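Local coordinates for protein tubulin-specific chaperone, putative (Trypanosoma brucei, PDB 4B6M) that probably binds alpha-tubulin and microtubule plus ends as tubulin-binding cofactor B, a tubulin chaperone of which this chain is the CAP-Gly domain, at residues 6-20 with 69-81. Numbering follows the deposited sequence. Where two conformers were deposited one is given.
Sequences IHVGDRCLCRPGDRL and LRPDQVEVGDFPP. With FMT (formic acid), chain E; FMT (formic acid), chain F; FMT (formic acid), chain C.
Phe79 O is gripped side-on by the Arg11 guanidinium, which gives it two hydrogen bonds, from NE at 2.8 Å and from NH2 at 2.9 Å. The oxygen lies in the guanidinium plane; NH2 lies in the Phe79 carbonyl plane and NE above that plane. Successive bends at chi2 (-76°) and chi3 (-67°) curl the Arg11 chain back to this carbonyl, and Pro81 CD rests over one face of the guanidinium. NH2 also forms a salt bridge with Asp43 and NH1 bonds Ser22 OG, so the group is fixed from several directions. The ring of the same Phe79 packs against Leu13, whose CG stands 3.8 Å from the ring centroid, almost on its normal, in a CH-pi contact. Leu13 CD1 lies closest to CE1, while Leu20 CD1 presses on Phe79 CB. Backbone hydrogen bonds pair strands 11-14 and 74-76 antiparallel in the sheet of the SH3-like CAP-Gly fold, setting the last strand of the chain beside the first, at one edge of the sheet. Leu13 and Glu75 form a hydrogen-bonded pair, flanked by non-hydrogen-bonded pairs Cys12-Val76 and Cys14-Val74; Gly77 N to Arg11 O and Arg15 N to Gln73 O extend the ladder. On the face away from Phe79, Cys12 CB meets Val74 CG1 at 3.7 Å, and Cys14 CB is pressed tightly against Leu69 CD2 at 3.3 Å. Ile6 sets CD1 against Pro71 CB and CG1 against Val76 CG2 (3.9 Å), and it also touches Val23, Val26 and Val38. His7 N donates to Asp10 OD2 from above the carboxylate plane, and this oxygen lies against both Val76 methyls. At the opposite end of the ladder, a water links Arg15 NE to Asp72 O, beside a weak direct bond from Arg15 NH2.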
loop_
_atom_site.group_PDB
_atom_site.type_symbol
_atom_site.label_atom_id
_atom_site.label_comp_id
_atom_site.label_asym_id
_atom_site.label_seq_id
_atom_site.Cartn_x
_atom_site.Cartn_y
_atom_site.Cartn_z
ATOM N N ILE A 6 -8.995 -0.102 8.082
ATOM C CA ILE A 6 -7.564 0.071 7.771
ATOM C C ILE A 6 -7.162 1.521 8.007
ATOM O O ILE A 6 -7.821 2.438 7.514
ATOM C CB ILE A 6 -7.284 -0.309 6.296
ATOM C CG1 ILE A 6 -7.668 -1.768 6.044
ATOM C CG2 ILE A 6 -5.820 -0.062 5.938
ATOM C CD1 ILE A 6 -7.852 -2.148 4.593
ATOM N N HIS A 7 -6.086 1.740 8.773
ATOM C CA HIS A 7 -5.634 3.098 9.090
ATOM C C HIS A 7 -4.234 3.361 8.621
ATOM O O HIS A 7 -3.392 2.455 8.628
ATOM C CB HIS A 7 -5.616 3.335 10.603
ATOM C CG HIS A 7 -6.951 3.171 11.294
ATOM N ND1 HIS A 7 -7.039 2.984 12.632
ATOM C CD2 HIS A 7 -8.257 3.176 10.806
ATOM C CE1 HIS A 7 -8.342 2.871 12.978
ATOM N NE2 HIS A 7 -9.083 2.987 11.856
ATOM N N VAL A 8 -3.942 4.608 8.247
ATOM C CA VAL A 8 -2.561 4.981 7.918
ATOM C C VAL A 8 -1.683 4.614 9.099
ATOM O O VAL A 8 -2.062 4.848 10.264
ATOM C CB VAL A 8 -2.335 6.478 7.541
ATOM C CG1 VAL A 8 -2.919 6.802 6.172
ATOM C CG2 VAL A 8 -2.837 7.443 8.610
ATOM N N GLY A 9 -0.538 4.019 8.800
ATOM C CA GLY A 9 0.423 3.616 9.813
ATOM C C GLY A 9 0.283 2.141 10.144
ATOM O O GLY A 9 1.183 1.557 10.737
ATOM N N ASP A 10 -0.812 1.521 9.738
ATOM C CA ASP A 10 -0.977 0.078 9.986
ATOM C C ASP A 10 0.083 -0.750 9.265
ATOM O O ASP A 10 0.472 -0.412 8.142
ATOM C CB ASP A 10 -2.345 -0.424 9.513
ATOM C CG ASP A 10 -3.444 -0.109 10.482
ATOM O OD1 ASP A 10 -3.140 0.314 11.622
ATOM O OD2 ASP A 10 -4.614 -0.286 10.091
ATOM N N ARG A 11 0.544 -1.834 9.889
ATOM C CA ARG A 11 1.357 -2.818 9.183
ATOM C C ARG A 11 0.466 -3.865 8.544
ATOM O O ARG A 11 -0.621 -4.180 9.070
ATOM C CB ARG A 11 2.389 -3.468 10.126
ATOM C CG ARG A 11 3.436 -2.450 10.605
ATOM C CD ARG A 11 4.449 -2.149 9.495
ATOM N NE ARG A 11 5.256 -3.327 9.202
ATOM C CZ ARG A 11 6.180 -3.400 8.252
ATOM N NH1 ARG A 11 6.399 -2.353 7.456
ATOM N NH2 ARG A 11 6.863 -4.533 8.073
ATOM N N CYS A 12 0.915 -4.425 7.430
ATOM C CA CYS A 12 0.071 -5.320 6.643
ATOM C C CYS A 12 0.815 -6.350 5.817
ATOM O O CYS A 12 2.000 -6.173 5.496
ATOM C CB CYS A 12 -0.885 -4.481 5.769
ATOM S SG CYS A 12 -0.039 -3.416 4.549
ATOM N N LEU A 13 0.109 -7.426 5.480
ATOM C CA LEU A 13 0.518 -8.350 4.448
ATOM C C LEU A 13 -0.523 -8.232 3.368
ATOM O O LEU A 13 -1.729 -8.287 3.657
ATOM C CB LEU A 13 0.523 -9.803 4.943
ATOM C CG LEU A 13 1.632 -10.275 5.881
ATOM C CD1 LEU A 13 1.350 -11.726 6.298
ATOM C CD2 LEU A 13 3.009 -10.165 5.257
ATOM N N CYS A 14 -0.057 -8.093 2.143
ATOM C CA CYS A 14 -0.913 -7.803 0.999
ATOM C C CYS A 14 -0.840 -8.871 -0.066
ATOM O O CYS A 14 0.239 -9.317 -0.447
ATOM C CB CYS A 14 -0.482 -6.494 0.350
ATOM S SG CYS A 14 -0.596 -5.064 1.421
ATOM N N ARG A 15 -2.003 -9.253 -0.596
ATOM C CA ARG A 15 -2.065 -10.100 -1.775
ATOM C C ARG A 15 -1.712 -9.331 -3.046
ATOM O O ARG A 15 -1.871 -8.100 -3.044
ATOM C CB ARG A 15 -3.495 -10.645 -1.927
ATOM C CG ARG A 15 -3.862 -11.649 -0.863
ATOM C CD ARG A 15 -5.087 -12.422 -1.298
ATOM N NE ARG A 15 -6.256 -11.567 -1.206
ATOM C CZ ARG A 15 -7.441 -11.851 -1.745
ATOM N NH1 ARG A 15 -7.646 -12.990 -2.402
ATOM N NH2 ARG A 15 -8.441 -10.996 -1.589
ATOM N N PRO A 16 -1.257 -10.039 -4.106
ATOM C CA PRO A 16 -0.956 -11.456 -3.955
ATOM C C PRO A 16 0.412 -11.654 -3.326
ATOM O O PRO A 16 1.246 -10.753 -3.376
ATOM C CB PRO A 16 -0.921 -11.968 -5.392
ATOM C CG PRO A 16 -0.446 -10.817 -6.172
ATOM C CD PRO A 16 -1.070 -9.608 -5.511
ATOM N N GLY A 17 0.618 -12.817 -2.727
ATOM C CA GLY A 17 1.962 -13.255 -2.346
ATOM C C GLY A 17 2.562 -12.761 -1.039
ATOM O O GLY A 17 3.795 -12.763 -0.892
ATOM N N ASP A 18 1.693 -12.347 -0.116
ATOM C CA ASP A 18 2.053 -11.949 1.249
ATOM C C ASP A 18 3.161 -10.916 1.270
ATOM O O ASP A 18 4.254 -11.118 1.822
ATOM C CB ASP A 18 2.396 -13.179 2.135
ATOM C CG ASP A 18 1.189 -14.062 2.388
ATOM O OD1 ASP A 18 0.083 -13.519 2.574
ATOM O OD2 ASP A 18 1.334 -15.298 2.394
ATOM N N ARG A 19 2.863 -9.790 0.650
ATOM C CA ARG A 19 3.833 -8.728 0.545
ATOM C C ARG A 19 3.735 -7.829 1.766
ATOM O O ARG A 19 2.676 -7.285 2.111
ATOM C CB ARG A 19 3.620 -7.965 -0.755
ATOM C CG ARG A 19 3.808 -8.806 -2.007
ATOM C CD ARG A 19 3.470 -8.030 -3.271
ATOM N NE ARG A 19 2.055 -7.656 -3.324
ATOM C CZ ARG A 19 1.609 -6.575 -3.962
ATOM N NH1 ARG A 19 2.477 -5.766 -4.579
ATOM N NH2 ARG A 19 0.308 -6.307 -3.993
ATOM N N LEU A 20 4.859 -7.697 2.462
ATOM C CA LEU A 20 4.895 -6.986 3.720
ATOM C C LEU A 20 5.005 -5.467 3.548
ATOM O O LEU A 20 5.816 -5.002 2.757
ATOM C CB LEU A 20 6.129 -7.489 4.460
ATOM C CG LEU A 20 6.366 -6.941 5.836
ATOM C CD1 LEU A 20 5.149 -7.183 6.706
ATOM C CD2 LEU A 20 7.597 -7.682 6.392
ATOM N N LEU A 69 -4.006 -0.683 -3.477
ATOM C CA LEU A 69 -4.712 -1.946 -3.451
ATOM C C LEU A 69 -6.112 -1.731 -2.962
ATOM O O LEU A 69 -6.380 -0.777 -2.264
ATOM C CB LEU A 69 -4.049 -2.902 -2.432
ATOM C CG LEU A 69 -2.635 -3.472 -2.626
ATOM C CD1 LEU A 69 -1.532 -2.426 -2.742
ATOM C CD2 LEU A 69 -2.286 -4.379 -1.462
ATOM N N ARG A 70 -7.017 -2.633 -3.315
ATOM C CA ARG A 70 -8.329 -2.650 -2.663
ATOM C C ARG A 70 -8.189 -3.145 -1.242
ATOM O O ARG A 70 -7.305 -3.945 -0.945
ATOM C CB ARG A 70 -9.299 -3.547 -3.428
ATOM C CG ARG A 70 -9.634 -2.997 -4.788
ATOM C CD ARG A 70 -10.350 -1.670 -4.708
ATOM N NE ARG A 70 -11.066 -1.478 -5.946
ATOM C CZ ARG A 70 -11.738 -0.392 -6.262
ATOM N NH1 ARG A 70 -11.770 0.637 -5.432
ATOM N NH2 ARG A 70 -12.366 -0.352 -7.438
ATOM N N PRO A 71 -9.066 -2.688 -0.341
ATOM C CA PRO A 71 -9.016 -3.125 1.046
ATOM C C PRO A 71 -9.047 -4.641 1.218
ATOM O O PRO A 71 -8.386 -5.148 2.155
ATOM C CB PRO A 71 -10.261 -2.449 1.681
ATOM C CG PRO A 71 -10.432 -1.204 0.856
ATOM C CD PRO A 71 -10.004 -1.569 -0.552
ATOM N N ASP A 72 -9.732 -5.367 0.318
ATOM C CA ASP A 72 -9.803 -6.813 0.485
ATOM C C ASP A 72 -8.449 -7.491 0.307
ATOM O O ASP A 72 -8.262 -8.614 0.782
ATOM C CB ASP A 72 -10.865 -7.439 -0.418
ATOM C CG ASP A 72 -12.274 -7.212 0.095
ATOM O OD1 ASP A 72 -12.503 -7.225 1.325
ATOM O OD2 ASP A 72 -13.168 -7.034 -0.745
ATOM N N GLN A 73 -7.505 -6.787 -0.321
ATOM C CA GLN A 73 -6.157 -7.303 -0.547
ATOM C C GLN A 73 -5.210 -7.063 0.584
ATOM O O GLN A 73 -4.072 -7.553 0.581
ATOM C CB GLN A 73 -5.555 -6.635 -1.747
ATOM C CG GLN A 73 -6.194 -7.068 -3.012
ATOM C CD GLN A 73 -5.580 -6.326 -4.118
ATOM O OE1 GLN A 73 -5.716 -5.111 -4.172
ATOM N NE2 GLN A 73 -4.844 -7.026 -4.983
ATOM N N VAL A 74 -5.663 -6.313 1.576
ATOM C CA VAL A 74 -4.810 -5.852 2.679
ATOM C C VAL A 74 -5.214 -6.509 3.992
ATOM O O VAL A 74 -6.328 -6.289 4.507
ATOM C CB VAL A 74 -4.874 -4.315 2.796
ATOM C CG1 VAL A 74 -3.964 -3.791 3.898
ATOM C CG2 VAL A 74 -4.512 -3.703 1.455
ATOM N N GLU A 75 -4.292 -7.301 4.541
ATOM C CA GLU A 75 -4.473 -7.848 5.884
ATOM C C GLU A 75 -3.682 -7.029 6.899
ATOM O O GLU A 75 -2.451 -7.078 6.906
ATOM C CB GLU A 75 -4.040 -9.318 5.937
ATOM C CG GLU A 75 -4.102 -9.910 7.350
ATOM C CD GLU A 75 -3.534 -11.319 7.437
ATOM O OE1 GLU A 75 -3.415 -12.009 6.416
ATOM O OE2 GLU A 75 -3.196 -11.745 8.561
ATOM N N VAL A 76 -4.383 -6.266 7.725
ATOM C CA VAL A 76 -3.753 -5.512 8.824
ATOM C C VAL A 76 -3.399 -6.488 9.952
ATOM O O VAL A 76 -4.191 -7.371 10.309
ATOM C CB VAL A 76 -4.639 -4.349 9.324
ATOM C CG1 VAL A 76 -4.081 -3.725 10.590
ATOM C CG2 VAL A 76 -4.773 -3.290 8.230
ATOM N N GLY A 77 -2.193 -6.350 10.486
ATOM C CA GLY A 77 -1.787 -7.196 11.600
ATOM C C GLY A 77 -0.513 -6.698 12.236
ATOM O O GLY A 77 0.027 -5.660 11.858
ATOM N N ASP A 78 -0.037 -7.445 13.218
ATOM C CA ASP A 78 1.221 -7.099 13.875
ATOM C C ASP A 78 2.350 -7.751 13.085
ATOM O O ASP A 78 2.687 -8.921 13.290
ATOM C CB ASP A 78 1.194 -7.556 15.343
ATOM C CG ASP A 78 2.333 -6.971 16.158
ATOM O OD1 ASP A 78 3.120 -6.145 15.621
ATOM O OD2 ASP A 78 2.441 -7.323 17.359
ATOM N N PHE A 79 2.879 -7.000 12.110
ATOM C CA PHE A 79 3.861 -7.533 11.168
ATOM C C PHE A 79 5.073 -6.621 11.151
ATOM O O PHE A 79 5.320 -5.916 10.152
ATOM C CB PHE A 79 3.304 -7.666 9.738
ATOM C CG PHE A 79 2.086 -8.539 9.625
ATOM C CD1 PHE A 79 2.178 -9.916 9.769
ATOM C CD2 PHE A 79 0.836 -7.973 9.340
ATOM C CE1 PHE A 79 1.048 -10.718 9.631
ATOM C CE2 PHE A 79 -0.295 -8.767 9.223
ATOM C CZ PHE A 79 -0.187 -10.142 9.374
ATOM N N PRO A 80 5.835 -6.598 12.256
ATOM C CA PRO A 80 7.041 -5.764 12.240
ATOM C C PRO A 80 8.121 -6.356 11.334
ATOM O O PRO A 80 8.145 -7.562 11.096
ATOM C CB PRO A 80 7.490 -5.784 13.698
ATOM C CG PRO A 80 6.976 -7.079 14.235
ATOM C CD PRO A 80 5.653 -7.290 13.551
ATOM N N PRO A 81 9.005 -5.508 10.789
ATOM C CA PRO A 81 10.131 -6.090 10.067
ATOM C C PRO A 81 10.885 -7.085 10.965
ATOM O O PRO A 81 11.059 -6.843 12.168
ATOM C CB PRO A 81 11.024 -4.883 9.765
ATOM C CG PRO A 81 10.138 -3.689 9.869
ATOM C CD PRO A 81 9.013 -4.037 10.790
HETATM C C FMT E . -7.463 -6.828 8.553
HETATM O O1 FMT E . -7.223 -6.151 7.528
HETATM O O2 FMT E . -7.032 -7.981 8.799
HETATM C C FMT F . -4.893 -4.435 -6.931
HETATM O O1 FMT F . -5.834 -3.997 -6.241
HETATM O O2 FMT F . -4.364 -5.570 -6.792
HETATM C C FMT C . 0.403 -3.239 -5.937
HETATM O O1 FMT C . -0.439 -4.126 -5.708
HETATM O O2 FMT C . 1.586 -3.311 -5.719
HETATM O O HOH W 1 -0.484 -2.933 12.332
HETATM O O HOH W 2 -3.394 -10.222 2.338
HETATM O O HOH W 3 -6.028 -10.301 1.492
#